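Local coordinates for putative uncharacterized protein lp_3323 (Lactobacillus plantarum, PDB 3DC7) that is of unknown function but belongs to the GDSL-like lipase/acylhydrolase (SGNH hydrolase) family and so probably hydrolyses ester bonds, at residues 30-35 / 41-46; 61-66 / 73-78; 176-181 / 217-222; 195-200 / 205-210. All blocks are in the same frame, centred on the assembly; numbering follows the deposited sequence.

Contact 1 of 4, residues 30-35 / 41-46; sequences SITANN and HYHDIL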
loop_
_atom_site.group_PDB
_atom_site.type_symbol
_atom_site.label_atom_id
_atom_site.label_comp_id
_atom_site.label_asym_id
_atom_site.label_seq_id
_atom_site.Cartn_x
_atom_site.Cartn_y
_atom_site.Cartn_z
ATOM N N SER A 30 -24.326 -7.533 6.081
ATOM C CA SER A 30 -24.602 -8.277 7.313
ATOM C C SER A 30 -23.465 -8.269 8.345
ATOM O O SER A 30 -23.704 -8.444 9.551
ATOM C CB SER A 30 -24.939 -9.721 6.985
ATOM O OG SER A 30 -25.218 -10.413 8.188
ATOM N N ILE A 31 -22.236 -8.102 7.862
ATOM C CA ILE A 31 -21.055 -8.023 8.714
ATOM C C ILE A 31 -21.098 -6.742 9.568
ATOM O O ILE A 31 -20.578 -6.712 10.672
ATOM C CB ILE A 31 -19.770 -8.123 7.850
ATOM C CG1 ILE A 31 -19.837 -9.395 6.977
ATOM C CG2 ILE A 31 -18.506 -8.103 8.719
ATOM C CD1 ILE A 31 -18.751 -9.517 5.897
ATOM N N THR A 32 -21.751 -5.706 9.046
ATOM C CA THR A 32 -22.018 -4.458 9.758
ATOM C C THR A 32 -23.405 -4.453 10.447
ATOM O O THR A 32 -23.555 -3.890 11.520
ATOM C CB THR A 32 -21.895 -3.257 8.785
ATOM O OG1 THR A 32 -20.585 -3.243 8.212
ATOM C CG2 THR A 32 -22.119 -1.929 9.491
ATOM N N ALA A 33 -24.408 -5.077 9.832
ATOM C CA ALA A 33 -25.797 -5.029 10.337
ATOM C C ALA A 33 -25.961 -5.604 11.741
ATOM O O ALA A 33 -25.355 -6.627 12.072
ATOM C CB ALA A 33 -26.738 -5.734 9.382
ATOM N N ASN A 34 -26.786 -4.947 12.554
ATOM C CA ASN A 34 -27.062 -5.403 13.921
ATOM C C ASN A 34 -27.674 -6.823 13.963
ATOM O O ASN A 34 -27.389 -7.598 14.877
ATOM C CB ASN A 34 -27.947 -4.378 14.656
ATOM C CG ASN A 34 -28.272 -4.785 16.099
ATOM O OD1 ASN A 34 -27.419 -5.302 16.831
ATOM N ND2 ASN A 34 -29.519 -4.541 16.513
ATOM N N ASN A 35 -28.468 -7.162 12.948
ATOM C CA ASN A 35 -29.147 -8.462 12.854
ATOM C C ASN A 35 -28.246 -9.709 12.669
ATOM O O ASN A 35 -28.682 -10.728 12.110
ATOM C CB ASN A 35 -30.248 -8.407 11.761
ATOM C CG ASN A 35 -29.694 -8.183 10.329
ATOM O OD1 ASN A 35 -28.606 -8.666 9.971
ATOM N ND2 ASN A 35 -30.471 -7.468 9.498
ATOM N N HIS A 41 -19.809 -7.061 16.917
ATOM C CA HIS A 41 -19.240 -6.664 15.633
ATOM C C HIS A 41 -18.026 -5.749 15.808
ATOM O O HIS A 41 -17.799 -5.211 16.882
ATOM C CB HIS A 41 -20.302 -5.971 14.779
ATOM C CG HIS A 41 -21.390 -6.885 14.305
ATOM N ND1 HIS A 41 -22.447 -7.261 15.105
ATOM C CD2 HIS A 41 -21.590 -7.487 13.109
ATOM C CE1 HIS A 41 -23.248 -8.058 14.421
ATOM N NE2 HIS A 41 -22.748 -8.216 13.208
ATOM N N TYR A 42 -17.259 -5.571 14.747
ATOM C CA TYR A 42 -16.073 -4.716 14.802
ATOM C C TYR A 42 -16.428 -3.294 15.267
ATOM O O TYR A 42 -15.699 -2.697 16.061
ATOM C CB TYR A 42 -15.343 -4.685 13.448
ATOM C CG TYR A 42 -16.139 -3.995 12.374
ATOM C CD1 TYR A 42 -15.979 -2.627 12.131
ATOM C CD2 TYR A 42 -17.089 -4.692 11.638
ATOM C CE1 TYR A 42 -16.751 -1.971 11.160
ATOM C CE2 TYR A 42 -17.860 -4.055 10.664
ATOM C CZ TYR A 42 -17.686 -2.695 10.432
ATOM O OH TYR A 42 -18.440 -2.074 9.471
ATOM N N HIS A 43 -17.557 -2.767 14.791
ATOM C CA HIS A 43 -17.932 -1.403 15.137
ATOM C C HIS A 43 -18.430 -1.283 16.589
ATOM O O HIS A 43 -18.375 -0.204 17.169
ATOM C CB HIS A 43 -18.933 -0.826 14.138
ATOM C CG HIS A 43 -20.162 -1.651 13.980
ATOM N ND1 HIS A 43 -21.280 -1.474 14.770
ATOM C CD2 HIS A 43 -20.448 -2.672 13.137
ATOM C CE1 HIS A 43 -22.208 -2.343 14.409
ATOM N NE2 HIS A 43 -21.725 -3.086 13.426
ATOM N N ASP A 44 -18.896 -2.388 17.169
ATOM C CA ASP A 44 -19.320 -2.408 18.569
ATOM C C ASP A 44 -18.094 -2.325 19.475
ATOM O O ASP A 44 -18.096 -1.604 20.484
ATOM C CB ASP A 44 -20.119 -3.674 18.871
ATOM C CG ASP A 44 -21.498 -3.662 18.232
ATOM O OD1 ASP A 44 -22.120 -2.581 18.166
ATOM O OD2 ASP A 44 -21.974 -4.736 17.797
ATOM N N ILE A 45 -17.045 -3.051 19.091
ATOM C CA ILE A 45 -15.728 -2.940 19.736
ATOM C C ILE A 45 -15.187 -1.510 19.653
ATOM O O ILE A 45 -14.844 -0.917 20.672
ATOM C CB ILE A 45 -14.714 -3.965 19.156
ATOM C CG1 ILE A 45 -15.200 -5.387 19.440
ATOM C CG2 ILE A 45 -13.302 -3.751 19.759
ATOM C CD1 ILE A 45 -14.694 -6.431 18.471
ATOM N N LEU A 46 -15.143 -0.946 18.449
ATOM C CA LEU A 46 -14.600 0.398 18.268
ATOM C C LEU A 46 -15.442 1.481 18.913
ATOM O O LEU A 46 -14.900 2.419 19.494
ATOM C CB LEU A 46 -14.361 0.721 16.788
ATOM C CG LEU A 46 -13.335 -0.169 16.099
ATOM C CD1 LEU A 46 -13.525 -0.077 14.628
ATOM C CD2 LEU A 46 -11.925 0.198 16.493
#
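The backbones approach most closely at T32 and H41, whose CA atoms are 6.9 Å apart; the irregular turn 30-35 that follows strand 24-28 here faces the start of helix 42-50. T32 carries most of the polar contact, gripped once by its side chain and once by its carbonyl. The hydroxyl of Y42 donates to T32 OG1 (OH to OG1, 2.7 Å), with OG1 lying in the ring plane at the phenol end. H43 takes the carbonyl: its NE2 lies 2.8 Å from T32 O and sits on a lone pair in the carbonyl plane, although the bond is bent (133° at the hydrogen) and the oxygen is tilted 31° out of the imidazole plane. Both rings leave the helix with CG between the backbone N and carbonyl carbon (chi1 68° for Y42), which sends them side by side toward the turn. H43 CD2 lies 3.8 Å above the plane of the Y42 ring, near its rim. A phenylalanine at Y42 would probably keep much of this ring packing but leave T32 OG1 without this donor, and the threonine hydroxyl freer to turn. W26 of strand 24-28 meets both rings, and the N-cap residue H41 donates its backbone N to D44 OD2 (3.3 Å). S30 probably corresponds to the nucleophilic serine in the Gly-Asp-Ser motif of GDSL hydrolases, so the paired bonds from Y42 and H43 to T32 probably help fix the turn that presents it.

Contact 2 of 4, residues 61-66 / 73-78; sequences SGSTIG and AVRYQA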
loop_
_atom_site.group_PDB
_atom_site.type_symbol
_atom_site.label_atom_id
_atom_site.label_comp_id
_atom_site.label_asym_id
_atom_site.label_seq_id
_atom_site.Cartn_x
_atom_site.Cartn_y
_atom_site.Cartn_z
ATOM N N SER A 61 -28.412 -6.818 5.958
ATOM C CA SER A 61 -28.099 -8.165 5.518
ATOM C C SER A 61 -28.321 -8.322 4.020
ATOM O O SER A 61 -29.383 -7.970 3.503
ATOM C CB SER A 61 -28.986 -9.159 6.264
ATOM O OG SER A 61 -28.992 -10.436 5.618
ATOM N N GLY A 62 -27.303 -8.816 3.329
ATOM C CA GLY A 62 -27.433 -9.166 1.925
ATOM C C GLY A 62 -27.213 -8.043 0.935
ATOM O O GLY A 62 -27.221 -8.285 -0.270
ATOM N N SER A 63 -26.993 -6.831 1.442
ATOM C CA SER A 63 -26.917 -5.629 0.613
ATOM C C SER A 63 -25.674 -5.568 -0.301
ATOM O O SER A 63 -24.568 -5.890 0.106
ATOM C CB SER A 63 -27.017 -4.373 1.508
ATOM O OG SER A 63 -26.662 -3.190 0.808
ATOM N N THR A 64 -25.878 -5.138 -1.538
ATOM C CA THR A 64 -24.797 -4.955 -2.497
ATOM C C THR A 64 -24.517 -3.462 -2.598
ATOM O O THR A 64 -25.311 -2.653 -2.133
ATOM C CB THR A 64 -25.231 -5.455 -3.883
ATOM O OG1 THR A 64 -26.479 -4.819 -4.249
ATOM C CG2 THR A 64 -25.380 -6.991 -3.885
ATOM N N ILE A 65 -23.387 -3.092 -3.188
ATOM C CA ILE A 65 -23.128 -1.682 -3.510
ATOM C C ILE A 65 -23.992 -1.287 -4.714
ATOM O O ILE A 65 -24.587 -0.209 -4.740
ATOM C CB ILE A 65 -21.635 -1.427 -3.786
ATOM C CG1 ILE A 65 -20.835 -1.533 -2.480
ATOM C CG2 ILE A 65 -21.442 -0.057 -4.417
ATOM C CD1 ILE A 65 -19.347 -1.492 -2.659
ATOM N N GLY A 66 -24.064 -2.187 -5.693
ATOM C CA GLY A 66 -24.879 -1.977 -6.885
ATOM C C GLY A 66 -26.363 -2.261 -6.706
ATOM O O GLY A 66 -26.840 -2.560 -5.592
ATOM N N ALA A 73 -25.230 2.336 -2.963
ATOM C CA ALA A 73 -25.061 3.516 -3.813
ATOM C C ALA A 73 -26.269 4.455 -3.776
ATOM O O ALA A 73 -26.200 5.572 -4.287
ATOM C CB ALA A 73 -24.716 3.113 -5.236
ATOM N N VAL A 74 -27.368 4.008 -3.165
ATOM C CA VAL A 74 -28.473 4.905 -2.814
ATOM C C VAL A 74 -28.629 5.061 -1.296
ATOM O O VAL A 74 -28.875 6.156 -0.804
ATOM C CB VAL A 74 -29.836 4.527 -3.506
ATOM C CG1 VAL A 74 -30.208 3.093 -3.286
ATOM C CG2 VAL A 74 -30.960 5.433 -3.006
ATOM N N ARG A 75 -28.444 3.977 -0.549
ATOM C CA ARG A 75 -28.664 4.013 0.898
ATOM C C ARG A 75 -27.740 4.966 1.665
ATOM O O ARG A 75 -28.054 5.363 2.791
ATOM C CB ARG A 75 -28.562 2.614 1.497
ATOM C CG ARG A 75 -29.705 1.717 1.129
ATOM C CD ARG A 75 -29.780 0.509 2.059
ATOM N NE ARG A 75 -28.563 -0.311 2.074
ATOM C CZ ARG A 75 -27.679 -0.315 3.061
ATOM N NH1 ARG A 75 -27.866 0.461 4.118
ATOM N NH2 ARG A 75 -26.614 -1.103 3.003
ATOM N N TYR A 76 -26.609 5.325 1.063
ATOM C CA TYR A 76 -25.668 6.263 1.677
ATOM C C TYR A 76 -26.319 7.597 2.049
ATOM O O TYR A 76 -25.802 8.321 2.907
ATOM C CB TYR A 76 -24.482 6.532 0.731
ATOM C CG TYR A 76 -24.757 7.579 -0.338
ATOM C CD1 TYR A 76 -25.211 7.208 -1.596
ATOM C CD2 TYR A 76 -24.572 8.934 -0.076
ATOM C CE1 TYR A 76 -25.453 8.162 -2.589
ATOM C CE2 TYR A 76 -24.827 9.902 -1.045
ATOM C CZ TYR A 76 -25.267 9.509 -2.305
ATOM O OH TYR A 76 -25.528 10.465 -3.267
ATOM N N GLN A 77 -27.430 7.924 1.383
ATOM C CA GLN A 77 -28.132 9.200 1.558
ATOM C C GLN A 77 -28.842 9.271 2.911
ATOM O O GLN A 77 -29.307 10.341 3.315
ATOM C CB GLN A 77 -29.118 9.436 0.408
ATOM C CG GLN A 77 -28.463 9.329 -0.967
ATOM C CD GLN A 77 -29.329 9.807 -2.132
ATOM O OE1 GLN A 77 -28.811 10.341 -3.116
ATOM N NE2 GLN A 77 -30.637 9.592 -2.045
ATOM N N ALA A 78 -28.890 8.136 3.616
ATOM C CA ALA A 78 -29.430 8.070 4.985
ATOM C C ALA A 78 -28.389 8.314 6.086
ATOM O O ALA A 78 -28.733 8.348 7.271
ATOM C CB ALA A 78 -30.143 6.727 5.220
#
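S63 and I65, which meet R75 and A73, lie in the loop after strand 56-59 that carries the conserved block II glycine of SGNH hydrolases, here probably G62. Two hydrogen bonds tie this loop to the short helix 72-75. At one, the R75 guanidinium reaches S63 along its edge: NH2 donates to OG over 3.0 Å, nearly straight at 163°, with the hydroxyl oxygen close to the guanidinium plane. A bend at chi3 (-58°) turns the arginine chain toward the serine. S63 OG also bonds to the carbonyl of D70, and R75 NE binds that same oxygen, so serine and arginine share one acceptor; R75 NH1 is held by L58 O. With its nitrogens engaged on several sides, the guanidinium has little freedom to rotate.

The second bond is between backbones. A73 N donates to I65 O (3.2 Å) in the carbonyl plane and on a lone pair, while A73 CB rests 3.4 Å from the same oxygen. I65 itself directs its side chain into helix 112-126. Next to it, T64 OG1 donates to G66 O (2.7 Å) from well above the carbonyl plane, and the I65 and G66 amides bind the carboxylate of D94. A loop braced in this way against a following helix and block III, to which N93 and D94 belong, is consistent with the oxyanion-hole region of the SGNH hydrolase fold.

Contact 3 of 4, residues 176-181 / 217-222; sequences PHLSLY and QSFLDS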
loop_
_atom_site.group_PDB
_atom_site.type_symbol
_atom_site.label_atom_id
_atom_site.label_comp_id
_atom_site.label_asym_id
_atom_site.label_seq_id
_atom_site.Cartn_x
_atom_site.Cartn_y
_atom_site.Cartn_z
ATOM N N PRO A 176 -9.192 6.587 1.168
ATOM C CA PRO A 176 -8.361 5.471 1.630
ATOM C C PRO A 176 -9.089 4.127 1.560
ATOM O O PRO A 176 -10.317 4.054 1.723
ATOM C CB PRO A 176 -8.045 5.843 3.078
ATOM C CG PRO A 176 -8.097 7.352 3.084
ATOM C CD PRO A 176 -9.262 7.668 2.167
ATOM N N HIS A 177 -8.337 3.075 1.276
ATOM C CA HIS A 177 -8.934 1.765 1.099
ATOM C C HIS A 177 -8.228 0.774 1.992
ATOM O O HIS A 177 -7.048 0.530 1.815
ATOM C CB HIS A 177 -8.872 1.323 -0.377
ATOM C CG HIS A 177 -9.244 -0.117 -0.596
ATOM N ND1 HIS A 177 -8.550 -0.943 -1.454
ATOM C CD2 HIS A 177 -10.226 -0.881 -0.056
ATOM C CE1 HIS A 177 -9.091 -2.149 -1.442
ATOM N NE2 HIS A 177 -10.110 -2.141 -0.599
ATOM N N LEU A 178 -8.958 0.225 2.958
ATOM C CA LEU A 178 -8.459 -0.845 3.806
ATOM C C LEU A 178 -8.907 -2.203 3.256
ATOM O O LEU A 178 -10.099 -2.540 3.296
ATOM C CB LEU A 178 -8.963 -0.663 5.243
ATOM C CG LEU A 178 -8.765 -1.797 6.266
ATOM C CD1 LEU A 178 -7.317 -2.255 6.370
ATOM C CD2 LEU A 178 -9.254 -1.341 7.627
ATOM N N SER A 179 -7.956 -2.983 2.752
ATOM C CA SER A 179 -8.280 -4.267 2.148
ATOM C C SER A 179 -8.091 -5.405 3.133
ATOM O O SER A 179 -6.958 -5.865 3.329
ATOM C CB SER A 179 -7.404 -4.504 0.926
ATOM O OG SER A 179 -7.593 -5.823 0.447
ATOM N N LEU A 180 -9.181 -5.856 3.766
ATOM C CA LEU A 180 -9.101 -7.044 4.644
ATOM C C LEU A 180 -8.744 -8.268 3.814
ATOM O O LEU A 180 -8.129 -9.216 4.295
ATOM C CB LEU A 180 -10.408 -7.290 5.384
ATOM C CG LEU A 180 -10.937 -6.189 6.294
ATOM C CD1 LEU A 180 -12.221 -6.663 6.934
ATOM C CD2 LEU A 180 -9.898 -5.818 7.357
ATOM N N TYR A 181 -9.146 -8.228 2.552
ATOM C CA TYR A 181 -8.766 -9.225 1.566
ATOM C C TYR A 181 -7.240 -9.481 1.575
ATOM O O TYR A 181 -6.817 -10.625 1.757
ATOM C CB TYR A 181 -9.261 -8.806 0.170
ATOM C CG TYR A 181 -9.138 -9.887 -0.871
ATOM C CD1 TYR A 181 -7.954 -10.051 -1.601
ATOM C CD2 TYR A 181 -10.198 -10.759 -1.128
ATOM C CE1 TYR A 181 -7.835 -11.063 -2.559
ATOM C CE2 TYR A 181 -10.090 -11.755 -2.080
ATOM C CZ TYR A 181 -8.905 -11.907 -2.793
ATOM O OH TYR A 181 -8.794 -12.901 -3.743
ATOM N N GLN A 217 -8.419 -0.195 13.532
ATOM C CA GLN A 217 -7.769 0.810 14.385
ATOM C C GLN A 217 -6.345 1.118 13.896
ATOM O O GLN A 217 -5.976 2.291 13.777
ATOM C CB GLN A 217 -7.785 0.406 15.861
ATOM C CG GLN A 217 -7.316 1.508 16.818
ATOM C CD GLN A 217 -8.290 2.688 16.916
ATOM O OE1 GLN A 217 -9.463 2.514 17.221
ATOM N NE2 GLN A 217 -7.798 3.884 16.666
ATOM N N SER A 218 -5.575 0.072 13.571
ATOM C CA SER A 218 -4.210 0.227 13.058
ATOM C C SER A 218 -4.221 1.098 11.824
ATOM O O SER A 218 -3.406 2.001 11.698
ATOM C CB SER A 218 -3.596 -1.118 12.675
ATOM O OG SER A 218 -3.351 -1.898 13.816
ATOM N N PHE A 219 -5.152 0.807 10.920
ATOM C CA PHE A 219 -5.258 1.522 9.657
ATOM C C PHE A 219 -5.569 3.006 9.894
ATOM O O PHE A 219 -4.973 3.883 9.272
ATOM C CB PHE A 219 -6.314 0.870 8.749
ATOM C CG PHE A 219 -6.318 1.418 7.348
ATOM C CD1 PHE A 219 -5.460 0.904 6.389
ATOM C CD2 PHE A 219 -7.157 2.461 6.999
ATOM C CE1 PHE A 219 -5.444 1.414 5.107
ATOM C CE2 PHE A 219 -7.146 2.983 5.709
ATOM C CZ PHE A 219 -6.286 2.452 4.764
ATOM N N LEU A 220 -6.490 3.272 10.805
ATOM C CA LEU A 220 -6.879 4.638 11.129
ATOM C C LEU A 220 -5.714 5.420 11.723
ATOM O O LEU A 220 -5.488 6.577 11.349
ATOM C CB LEU A 220 -8.083 4.661 12.077
ATOM C CG LEU A 220 -9.407 4.151 11.509
ATOM C CD1 LEU A 220 -10.419 4.026 12.628
ATOM C CD2 LEU A 220 -9.952 5.083 10.427
ATOM N N ASP A 221 -4.977 4.780 12.631
ATOM C CA ASP A 221 -3.786 5.366 13.252
ATOM C C ASP A 221 -2.719 5.766 12.230
ATOM O O ASP A 221 -2.021 6.755 12.426
ATOM C CB ASP A 221 -3.184 4.403 14.287
ATOM C CG ASP A 221 -4.059 4.243 15.535
ATOM O OD1 ASP A 221 -5.023 5.013 15.707
ATOM O OD2 ASP A 221 -3.779 3.343 16.362
ATOM N N SER A 222 -2.612 5.002 11.143
ATOM C CA SER A 222 -1.570 5.182 10.133
ATOM C C SER A 222 -1.999 6.073 8.972
ATOM O O SER A 222 -1.186 6.391 8.100
ATOM C CB SER A 222 -1.136 3.820 9.578
ATOM O OG SER A 222 -0.942 2.881 10.629
#
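F219, on the C-terminal helix 206-223, packs over L178 of strand 177-179, which within this chain is an edge strand of the parallel sheet in this alpha/beta/alpha fold of SGNH hydrolases. No hydrogen bond crosses between the two segments, and the contact is mostly apolar.

Its centre is a CH-pi interaction. L178 CB stands 3.8 Å from the centroid of the F219 ring and only 4° off the ring normal, directly above the middle of the face. With CG anti to the backbone N (chi1 -171°), F219 extends its ring from the helix across the leucine, the two side chains running alongside one another in opposite senses.

Apolar contacts extend this outward. The two leucine methyls fork at the root of the phenylalanine, CD1 resting 3.7 Å from F219 CD1 and CD2 3.8 Å from F219 CB. At the far edge of the ring, P176 CB lies near its plane, 4.0 Å from F219 CE2. L133 of the adjoining strand also touches the phenylalanine, and H223 stacks on its ring. Replacing F219 by an alanine would probably strip the cover from L178 CB and P176 and open a gap between the helix and the edge strand.

Among polar atoms, H177 O approaches F219 CZ to 3.6 Å, and H177 NE2 is hydrogen-bonded to S136 OG. S222 packs against S222 of the third subunit. Along the helix, Q217 NE2 donates to D221 OD1 over 3.1 Å, the oxygen lying 3° from the glutamine amide plane.

Contact 4 of 4, residues 195-200 / 205-210; sequences AIYSVD and NNAGHR. With SO4 (sulfate ion), chain D.
Two acceptors are pressed together where N205 meets Y197: N205 OD1 lies 3.0 Å from Y197 O, with no hydrogen bond between them. Donors on either oxygen probably offset the repulsion. N205 N gives its hydrogen to Y197 O (2.9 Å), and G208 N donates to N205 OD1 (2.8 Å) almost along the C=O axis, the capping bond of an N-cap asparagine. The other end of the same amide reaches back to the preceding helix, ND2 bonding to I196 O over 2.8 Å and almost straight (175°), though from above the carbonyl plane. With CG between the backbone N and carbonyl carbon (chi1 63°), the asparagine side chain can serve both helix ends at once, and its amide is fixed against flipping.

Apolar atoms fill the flanks. Y197 CD1 lies 4.0 Å from A207 CB and the ring edge faces A207 C and G208 N, while V199 CG2 touches N205 CB. At G208 the chain passes so near that a side-chain carbon would fall 2.4 Å from Y197 O, a clash that glycine avoids. A sulfate, probably from the crystallisation liquor, sits at the helix start and accepts from N206 N through O2 (2.9 Å), as anions often do at the positive end of a helix dipole.

The contact joins the end of helix 191-197 to the start of helix 206-223. D200 and H203, in the connection between them, probably match the Asp-x-x-His pair of SGNH hydrolases, and farther along H209 meets H41 edge-to-face, beside helix 42-50.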
loop_
_atom_site.group_PDB
_atom_site.type_symbol
_atom_site.label_atom_id
_atom_site.label_comp_id
_atom_site.label_asym_id
_atom_site.label_seq_id
_atom_site.Cartn_x
_atom_site.Cartn_y
_atom_site.Cartn_z
ATOM N N ALA A 195 -12.851 -22.236 10.201
ATOM C CA ALA A 195 -13.319 -22.858 11.452
ATOM C C ALA A 195 -13.107 -21.959 12.676
ATOM O O ALA A 195 -13.920 -21.953 13.599
ATOM C CB ALA A 195 -12.624 -24.189 11.664
ATOM N N ILE A 196 -12.032 -21.180 12.670
ATOM C CA ILE A 196 -11.679 -20.366 13.838
ATOM C C ILE A 196 -12.304 -18.974 13.800
ATOM O O ILE A 196 -12.724 -18.452 14.839
ATOM C CB ILE A 196 -10.132 -20.263 14.003
ATOM C CG1 ILE A 196 -9.565 -21.640 14.353
ATOM C CG2 ILE A 196 -9.757 -19.246 15.087
ATOM C CD1 ILE A 196 -8.052 -21.645 14.602
ATOM N N TYR A 197 -12.364 -18.385 12.605
ATOM C CA TYR A 197 -12.713 -16.960 12.457
ATOM C C TYR A 197 -14.028 -16.648 11.752
ATOM O O TYR A 197 -14.440 -15.486 11.707
ATOM C CB TYR A 197 -11.587 -16.224 11.730
ATOM C CG TYR A 197 -10.301 -16.206 12.505
ATOM C CD1 TYR A 197 -10.210 -15.527 13.721
ATOM C CD2 TYR A 197 -9.167 -16.867 12.023
ATOM C CE1 TYR A 197 -9.019 -15.504 14.445
ATOM C CE2 TYR A 197 -7.978 -16.843 12.734
ATOM C CZ TYR A 197 -7.911 -16.155 13.946
ATOM O OH TYR A 197 -6.737 -16.135 14.666
ATOM N N SER A 198 -14.673 -17.670 11.198
ATOM C CA SER A 198 -15.901 -17.468 10.461
ATOM C C SER A 198 -16.993 -18.373 10.983
ATOM O O SER A 198 -16.722 -19.423 11.566
ATOM C CB SER A 198 -15.707 -17.727 8.964
ATOM O OG SER A 198 -15.853 -19.108 8.675
ATOM N N VAL A 199 -18.232 -17.962 10.743
ATOM C CA VAL A 199 -19.397 -18.795 11.038
ATOM C C VAL A 199 -19.586 -19.882 9.957
ATOM O O VAL A 199 -19.930 -21.024 10.276
ATOM C CB VAL A 199 -20.695 -17.922 11.198
ATOM C CG1 VAL A 199 -21.932 -18.794 11.483
ATOM C CG2 VAL A 199 -20.526 -16.899 12.310
ATOM N N ASP A 200 -19.308 -19.544 8.696
ATOM C CA ASP A 200 -19.822 -20.313 7.560
ATOM C C ASP A 200 -18.995 -20.117 6.283
ATOM O O ASP A 200 -19.497 -20.347 5.163
ATOM C CB ASP A 200 -21.263 -19.855 7.285
ATOM C CG ASP A 200 -21.364 -18.342 7.139
ATOM O OD1 ASP A 200 -20.315 -17.695 6.899
ATOM O OD2 ASP A 200 -22.474 -17.795 7.272
ATOM N N ASN A 205 -17.063 -14.619 12.654
ATOM C CA ASN A 205 -17.628 -14.821 13.978
ATOM C C ASN A 205 -17.096 -13.725 14.931
ATOM O O ASN A 205 -16.502 -12.748 14.475
ATOM C CB ASN A 205 -17.318 -16.241 14.470
ATOM C CG ASN A 205 -15.828 -16.490 14.628
ATOM O OD1 ASN A 205 -15.037 -15.547 14.669
ATOM N ND2 ASN A 205 -15.438 -17.758 14.710
ATOM N N ASN A 206 -17.289 -13.877 16.237
ATOM C CA ASN A 206 -16.777 -12.892 17.192
ATOM C C ASN A 206 -15.261 -12.744 17.210
ATOM O O ASN A 206 -14.750 -11.631 17.358
ATOM C CB ASN A 206 -17.269 -13.177 18.611
ATOM C CG ASN A 206 -18.738 -12.863 18.795
ATOM O OD1 ASN A 206 -19.411 -12.341 17.902
ATOM N ND2 ASN A 206 -19.242 -13.167 19.972
ATOM N N ALA A 207 -14.546 -13.861 17.072
ATOM C CA ALA A 207 -13.076 -13.820 16.988
ATOM C C ALA A 207 -12.606 -13.075 15.734
ATOM O O ALA A 207 -11.615 -12.339 15.764
ATOM C CB ALA A 207 -12.487 -15.247 17.037
ATOM N N GLY A 208 -13.334 -13.263 14.637
ATOM C CA GLY A 208 -13.025 -12.609 13.360
ATOM C C GLY A 208 -13.269 -11.124 13.458
ATOM O O GLY A 208 -12.495 -10.323 12.929
ATOM N N HIS A 209 -14.334 -10.757 14.162
ATOM C CA HIS A 209 -14.638 -9.364 14.422
ATOM C C HIS A 209 -13.611 -8.656 15.294
ATOM O O HIS A 209 -13.334 -7.485 15.059
ATOM C CB HIS A 209 -16.046 -9.196 14.978
ATOM C CG HIS A 209 -17.105 -9.261 13.923
ATOM N ND1 HIS A 209 -17.478 -8.163 13.180
ATOM C CD2 HIS A 209 -17.847 -10.298 13.465
ATOM C CE1 HIS A 209 -18.420 -8.513 12.324
ATOM N NE2 HIS A 209 -18.663 -9.803 12.475
ATOM N N ARG A 210 -13.040 -9.342 16.281
ATOM C CA ARG A 210 -11.985 -8.762 17.108
ATOM C C ARG A 210 -10.770 -8.431 16.243
ATOM O O ARG A 210 -10.143 -7.372 16.393
ATOM C CB ARG A 210 -11.606 -9.715 18.243
ATOM C CG ARG A 210 -12.640 -9.767 19.352
ATOM C CD ARG A 210 -12.089 -10.407 20.613
ATOM N NE ARG A 210 -11.841 -11.840 20.471
ATOM C CZ ARG A 210 -12.780 -12.780 20.535
ATOM N NH1 ARG A 210 -14.054 -12.454 20.725
ATOM N NH2 ARG A 210 -12.444 -14.055 20.403
HETATM S S SO4 D . -19.573 -16.381 17.911
HETATM O O1 SO4 D . -18.245 -16.444 18.518
HETATM O O2 SO4 D . -19.553 -15.631 16.654
HETATM O O3 SO4 D . -20.012 -17.758 17.672
HETATM O O4 SO4 D . -20.502 -15.698 18.814
#

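Contacts 1, 2 and 4 surround the probable active site, whereas contact 3 lies at the edge of the sheet. Contact 1 touches contact 2 directly, S30 CB lying 3.8 Å from S61 CA, which brings the presumed nucleophile loop against the block II loop. It also reaches contact 4, where Y42 N and H209 ND1 are 3.0 Å apart in a weak hydrogen bond, and S30 packs against H203 in the loop between 195-200 and 205-210. The sulfate of contact 4 is not in this site and lies well away from S30. Contacts 3 and 4 share helix 206-223, their centres about 19 Å apart, and both touch the second subunit.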